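Local coordinates for protein Kinase A (Toxoplasma gondii, PDB 5J3U), which binds cAMP in two cyclic nucleotide-binding domains and, as a regulatory chain of cAMP-dependent protein kinase, probably holds the catalytic subunit in check, at residues A[23-27]-A[28-32]; A[139-142]-A[143-146]; A[248-251]-A[252-256]. All coordinates share one frame; numbering follows the deposited sequence.

Contact 1 (A[23-27]-A[28-32])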
# COMPACT_ATOMS: atom_id res chain seq x y z
N ASN A 23 6.09 -2.66 -4.06
CA ASN A 23 5.56 -1.53 -4.81
C ASN A 23 6.62 -0.62 -5.41
O ASN A 23 6.34 0.01 -6.39
CB ASN A 23 4.63 -0.72 -3.85
CG ASN A 23 4.01 0.48 -4.49
OD1 ASN A 23 4.46 1.60 -4.28
ND2 ASN A 23 2.99 0.27 -5.29
N SER A 24 7.80 -0.57 -4.83
CA SER A 24 8.88 0.27 -5.32
C SER A 24 9.73 -0.39 -6.43
O SER A 24 10.58 0.32 -7.02
CB SER A 24 9.83 0.69 -4.20
OG SER A 24 10.70 -0.34 -3.82
N LEU A 25 9.47 -1.65 -6.76
CA LEU A 25 10.30 -2.29 -7.78
C LEU A 25 10.06 -1.73 -9.17
O LEU A 25 8.89 -1.52 -9.57
CB LEU A 25 10.12 -3.81 -7.77
CG LEU A 25 10.61 -4.47 -6.47
CD1 LEU A 25 10.29 -5.97 -6.55
CD2 LEU A 25 12.09 -4.28 -6.15
N ASP A 26 11.14 -1.52 -9.91
CA ASP A 26 10.99 -1.28 -11.38
C ASP A 26 10.43 -2.52 -12.11
O ASP A 26 10.34 -3.61 -11.52
CB ASP A 26 12.22 -0.70 -12.03
CG ASP A 26 13.36 -1.65 -12.15
OD1 ASP A 26 13.15 -2.86 -12.36
OD2 ASP A 26 14.51 -1.15 -12.02
N GLU A 27 9.93 -2.31 -13.32
CA GLU A 27 9.10 -3.29 -13.98
C GLU A 27 9.88 -4.56 -14.31
O GLU A 27 9.34 -5.69 -14.18
CB GLU A 27 8.36 -2.73 -15.18
CG GLU A 27 9.25 -2.44 -16.34
CD GLU A 27 8.53 -1.88 -17.54
OE1 GLU A 27 7.33 -1.58 -17.44
OE2 GLU A 27 9.20 -1.74 -18.56
N LYS A 28 11.17 -4.40 -14.60
CA LYS A 28 11.97 -5.59 -14.83
C LYS A 28 12.25 -6.41 -13.58
O LYS A 28 12.20 -7.63 -13.66
CB LYS A 28 13.24 -5.26 -15.59
CG LYS A 28 12.96 -4.82 -17.04
CD LYS A 28 14.18 -5.11 -17.91
CE LYS A 28 14.07 -4.58 -19.33
NZ LYS A 28 15.17 -5.19 -20.19
N ASP A 29 12.52 -5.74 -12.47
CA ASP A 29 12.69 -6.42 -11.14
C ASP A 29 11.44 -7.10 -10.69
O ASP A 29 11.47 -8.22 -10.16
CB ASP A 29 13.15 -5.49 -10.04
CG ASP A 29 14.62 -5.24 -10.04
OD1 ASP A 29 15.40 -6.00 -10.68
OD2 ASP A 29 15.05 -4.28 -9.37
N LEU A 30 10.30 -6.45 -10.94
CA LEU A 30 9.05 -7.08 -10.65
C LEU A 30 8.86 -8.33 -11.56
O LEU A 30 8.45 -9.39 -11.07
CB LEU A 30 7.89 -6.10 -10.77
CG LEU A 30 6.60 -6.49 -10.03
CD1 LEU A 30 6.76 -6.28 -8.55
CD2 LEU A 30 5.41 -5.71 -10.52
N ASN A 31 9.22 -8.21 -12.84
CA ASN A 31 9.19 -9.37 -13.74
C ASN A 31 10.07 -10.55 -13.27
O ASN A 31 9.65 -11.71 -13.35
CB ASN A 31 9.47 -8.97 -15.17
CG ASN A 31 9.33 -10.12 -16.13
OD1 ASN A 31 10.33 -10.71 -16.57
ND2 ASN A 31 8.10 -10.47 -16.42
N THR A 32 11.26 -10.27 -12.79
CA THR A 32 12.14 -11.27 -12.19
C THR A 32 11.57 -11.96 -10.95
O THR A 32 11.59 -13.17 -10.83
CB THR A 32 13.43 -10.58 -11.87
OG1 THR A 32 13.98 -10.15 -13.09
CG2 THR A 32 14.46 -11.45 -11.13
O HOH W 1 13.74 -2.13 -8.64
O HOH W 2 15.59 -4.11 -13.42
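Asp-26 grips the helix that follows it through its own carboxylate: OD1 accepts from the backbone N of Asp-29 at 3.0 Å, and the N-H, meeting the oxygen nearly along its C-O axis, points almost straight at it (167°). This reach follows from the first torsion, with CG of Asp-26 lodged between its own backbone N and carbonyl carbon (chi1 71°), which turns the carboxylate back over the first turn. Ordinary main-chain bonds follow, Leu-30 N to Asp-26 O and Asn-31 N to Glu-27 O, both at 2.9 Å. Asp-26 is thus the N-cap of helix 27-36, an aspartate closing the start of a helix whose first amides have no carbonyl of a preceding turn to bond.

The cap brings a second carboxylate close, with Asp-29 OD2 lying 3.8 Å from Asp-26 OD1 and the two planes 28° apart. Water probably eases the like charges: one molecule donates to Asp-29 OD2 and accepts from Asp-26 N, and another donates to Asp-26 OD1 and, weakly, to Asp-29 OD1. On the buried side Leu-25 CD1 meets Leu-30 CD1 at 4.1 Å, the two side chains crossing at about a right angle. Leu-30 also packs on Leu-16 of helix 6-18 and Leu-25 on Ala-126 of helix 116-138, while Arg-17 NH1 is hydrogen-bonded to Leu-25 O.

Contact 2 (A[139-142]-A[143-146])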
# COMPACT_ATOMS: atom_id res chain seq x y z
N LYS A 139 8.64 13.09 7.78
CA LYS A 139 9.11 13.96 8.81
C LYS A 139 9.16 15.38 8.35
O LYS A 139 9.20 16.28 9.18
CB LYS A 139 10.48 13.44 9.34
CG LYS A 139 10.82 13.91 10.70
CD LYS A 139 12.29 13.65 11.01
CE LYS A 139 12.52 13.65 12.52
NZ LYS A 139 11.61 14.52 13.33
N SER A 140 9.14 15.63 7.05
CA SER A 140 9.06 16.97 6.54
C SER A 140 7.71 17.32 5.93
O SER A 140 7.61 18.27 5.18
CB SER A 140 10.21 17.20 5.54
OG SER A 140 11.39 16.82 6.20
N VAL A 141 6.68 16.57 6.25
CA VAL A 141 5.30 16.89 5.85
C VAL A 141 4.57 17.43 7.09
O VAL A 141 4.22 16.68 8.00
CB VAL A 141 4.63 15.62 5.30
CG1 VAL A 141 3.14 15.80 5.03
CG2 VAL A 141 5.34 15.11 4.03
N HIS A 142 4.29 18.73 7.12
CA HIS A 142 3.97 19.38 8.41
C HIS A 142 2.66 19.05 9.07
O HIS A 142 2.54 19.13 10.29
CB HIS A 142 4.14 20.87 8.25
CG HIS A 142 5.53 21.22 7.93
ND1 HIS A 142 6.55 20.91 8.81
CD2 HIS A 142 6.11 21.65 6.79
CE1 HIS A 142 7.70 21.23 8.24
NE2 HIS A 142 7.46 21.70 7.03
N ILE A 143 1.71 18.60 8.28
CA ILE A 143 0.45 18.18 8.84
C ILE A 143 0.63 16.95 9.74
O ILE A 143 -0.18 16.71 10.63
CB ILE A 143 -0.55 17.92 7.68
CG1 ILE A 143 -1.98 17.96 8.19
CG2 ILE A 143 -0.27 16.65 6.89
CD1 ILE A 143 -2.53 19.34 8.20
N LEU A 144 1.76 16.22 9.56
CA LEU A 144 2.10 15.11 10.49
C LEU A 144 3.03 15.49 11.64
O LEU A 144 3.48 14.65 12.41
CB LEU A 144 2.73 13.97 9.67
CG LEU A 144 1.87 13.50 8.50
CD1 LEU A 144 2.59 12.34 7.86
CD2 LEU A 144 0.47 13.10 8.94
N ASP A 145 3.32 16.77 11.82
CA ASP A 145 4.27 17.18 12.84
C ASP A 145 3.85 16.83 14.26
O ASP A 145 4.70 16.74 15.12
CB ASP A 145 4.60 18.69 12.74
CG ASP A 145 5.50 19.03 11.57
OD1 ASP A 145 6.05 18.09 10.93
OD2 ASP A 145 5.63 20.24 11.28
N GLY A 146 2.56 16.62 14.47
CA GLY A 146 2.06 16.29 15.79
C GLY A 146 2.23 14.84 16.15
O GLY A 146 2.18 14.48 17.35
O HOH W 3 8.57 18.56 10.01
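From His-142 into Leu-144 the backbone winds in 3-10 fashion, and each of its bonds joins residues three apart: Leu-144 N donates to Val-141 O and Asp-145 N to His-142 O, both at 2.9 Å. This turn lies in the loop joining helix 116-138 to helix 149-157, and it lays the side chains of His-142 and Asp-145 alongside each other, both running out in one direction. CG of each lies anti to its carbonyl carbon (chi1 -63° and -74°), and ND1 of His-142 gives its hydrogen to Asp-145 OD2 at 2.7 Å. The oxygen sits near the ring plane and is met on its syn side, although ring and carboxylate planes stand 77° apart.

The other oxygen, Asp-145 OD1, takes a hydrogen from a water that also donates to Lys-139 O, linking the carboxylate to the backbone two residues ahead of Val-141. Away from this polar pair, CG1 of Val-141 touches CG2 of Ile-143 at 4.0 Å. Leu-144 packs on Arg-152 of helix 149-157.

With ND1 protonated and bound at its edge, the bond probably restrains rotation of the imidazole, and the nearby carboxylate would probably favour a positive charge on the ring.

Contact 3 (A[248-251]-A[252-256])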
# COMPACT_ATOMS: atom_id res chain seq x y z
N GLY A 248 -5.15 9.29 13.12
CA GLY A 248 -5.52 9.85 14.43
C GLY A 248 -6.09 11.23 14.36
O GLY A 248 -6.91 11.54 13.50
N SER A 249 -5.67 12.09 15.28
CA SER A 249 -6.20 13.44 15.37
C SER A 249 -5.76 14.35 14.23
O SER A 249 -6.35 15.45 14.06
CB SER A 249 -5.89 14.07 16.77
OG SER A 249 -4.56 14.53 16.85
N VAL A 250 -4.83 13.90 13.37
CA VAL A 250 -4.55 14.67 12.15
C VAL A 250 -5.84 14.82 11.29
O VAL A 250 -6.01 15.80 10.58
CB VAL A 250 -3.40 14.11 11.33
CG1 VAL A 250 -3.15 14.97 10.10
CG2 VAL A 250 -2.15 14.03 12.17
N GLN A 251 -6.76 13.88 11.40
CA GLN A 251 -8.06 13.99 10.71
C GLN A 251 -8.86 15.20 11.15
O GLN A 251 -9.55 15.87 10.32
CB GLN A 251 -8.88 12.71 10.94
CG GLN A 251 -8.21 11.47 10.34
CD GLN A 251 -8.88 10.18 10.78
OE1 GLN A 251 -8.44 9.50 11.75
NE2 GLN A 251 -9.94 9.82 10.10
N ASP A 252 -8.74 15.52 12.44
CA ASP A 252 -9.38 16.73 13.00
C ASP A 252 -8.71 17.97 12.50
O ASP A 252 -9.39 18.96 12.17
CB ASP A 252 -9.39 16.72 14.54
CG ASP A 252 -10.12 15.54 15.14
OD1 ASP A 252 -11.14 15.09 14.58
OD2 ASP A 252 -9.69 15.09 16.21
N LEU A 253 -7.37 17.96 12.43
CA LEU A 253 -6.66 19.10 11.84
C LEU A 253 -7.06 19.34 10.40
O LEU A 253 -7.19 20.47 9.98
CB LEU A 253 -5.14 18.93 11.88
CG LEU A 253 -4.39 18.75 13.18
CD1 LEU A 253 -2.91 18.55 12.88
CD2 LEU A 253 -4.57 19.98 14.07
N LEU A 254 -7.16 18.25 9.63
CA LEU A 254 -7.50 18.35 8.24
C LEU A 254 -8.92 18.87 8.07
O LEU A 254 -9.20 19.68 7.16
CB LEU A 254 -7.33 16.98 7.55
CG LEU A 254 -5.87 16.58 7.28
CD1 LEU A 254 -5.84 15.15 6.81
CD2 LEU A 254 -5.20 17.51 6.26
N SER A 255 -9.79 18.45 8.96
CA SER A 255 -11.19 18.86 8.92
C SER A 255 -11.31 20.37 9.19
O SER A 255 -12.01 21.11 8.47
CB SER A 255 -12.02 18.09 9.92
OG SER A 255 -13.36 18.21 9.57
N LYS A 256 -10.60 20.83 10.20
CA LYS A 256 -10.63 22.26 10.52
C LYS A 256 -9.97 23.12 9.43
O LYS A 256 -10.48 24.19 9.08
CB LYS A 256 -10.05 22.50 11.93
CG LYS A 256 -10.94 21.90 13.04
CD LYS A 256 -10.45 22.38 14.43
CE LYS A 256 -11.19 21.77 15.62
NZ LYS A 256 -10.59 20.46 15.99
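In Val-250 CG1 lies anti to the backbone N (chi1 -179°), whereas in Leu-254 CG lies anti to the carbonyl carbon (chi1 -75°), and these two settings bring Val-250 CG1 to 4.2 Å from Leu-254 CG, one turn further on. The leucine also comes up against the carbonyl oxygen of its partner, its CG lying 3.4 Å from Val-250 O. That same oxygen accepts from Leu-254 N at 2.9 Å, so main chain and side chain of one leucine meet a single carbonyl group.

Ser-249 O serves two amides. Leu-253 N bonds to it at 3.2 Å and at a good angle (159°), while Asp-252 N is nearer, at 2.9 Å, but badly aligned and only weakly bonded. The first turn thus mixes a weak bond between residues three apart with a bond between residues four apart, and it begins helix 250-257, the C-terminal helix that follows the strands of the second cyclic nucleotide-binding domain. Gly-248 precedes it with positive phi, as the first residue to leave the helical conformation after helix 240-246. Further on, Ser-255 N bonds to Gln-251 O and carries the pattern onward.

Alongside the first turn, CB of Asp-252 lies 3.3 Å from Ser-249 O and OD2 of Asp-252 approaches Ser-249 CB at 4.0 Å, on the exposed side of the helix. The buried face looks elsewhere: Val-250 packs on Met-147, and Leu-254 on Phe-243 of helix 240-246 and Ile-218 of helix 215-219, with a bound cAMP about 8 Å from the side chain of Leu-254.

Overall arrangement
Along the chain the three contacts come in series, and none encloses or crosses another; each is local, its two segments continuous, so none closes a long loop. Contact 1 forms the turn into helix 27-36, beside helices 6-18 and 116-138. After the strands of the first domain, helix 116-138 leads to contact 2, a turn before helix 149-157; the nearest atoms of contacts 1 and 2 are about 16 Å apart. Contact 3 follows the strands of the second domain, yet touches contact 2: Ile-143 CD1 lies 3.8 Å from Leu-254 CD2, and Leu-144 packs on Val-250. Linking loop and C-terminal helix are thereby tied together, whereas contacts 1 and 3 stand on opposite sides of the chain's centre.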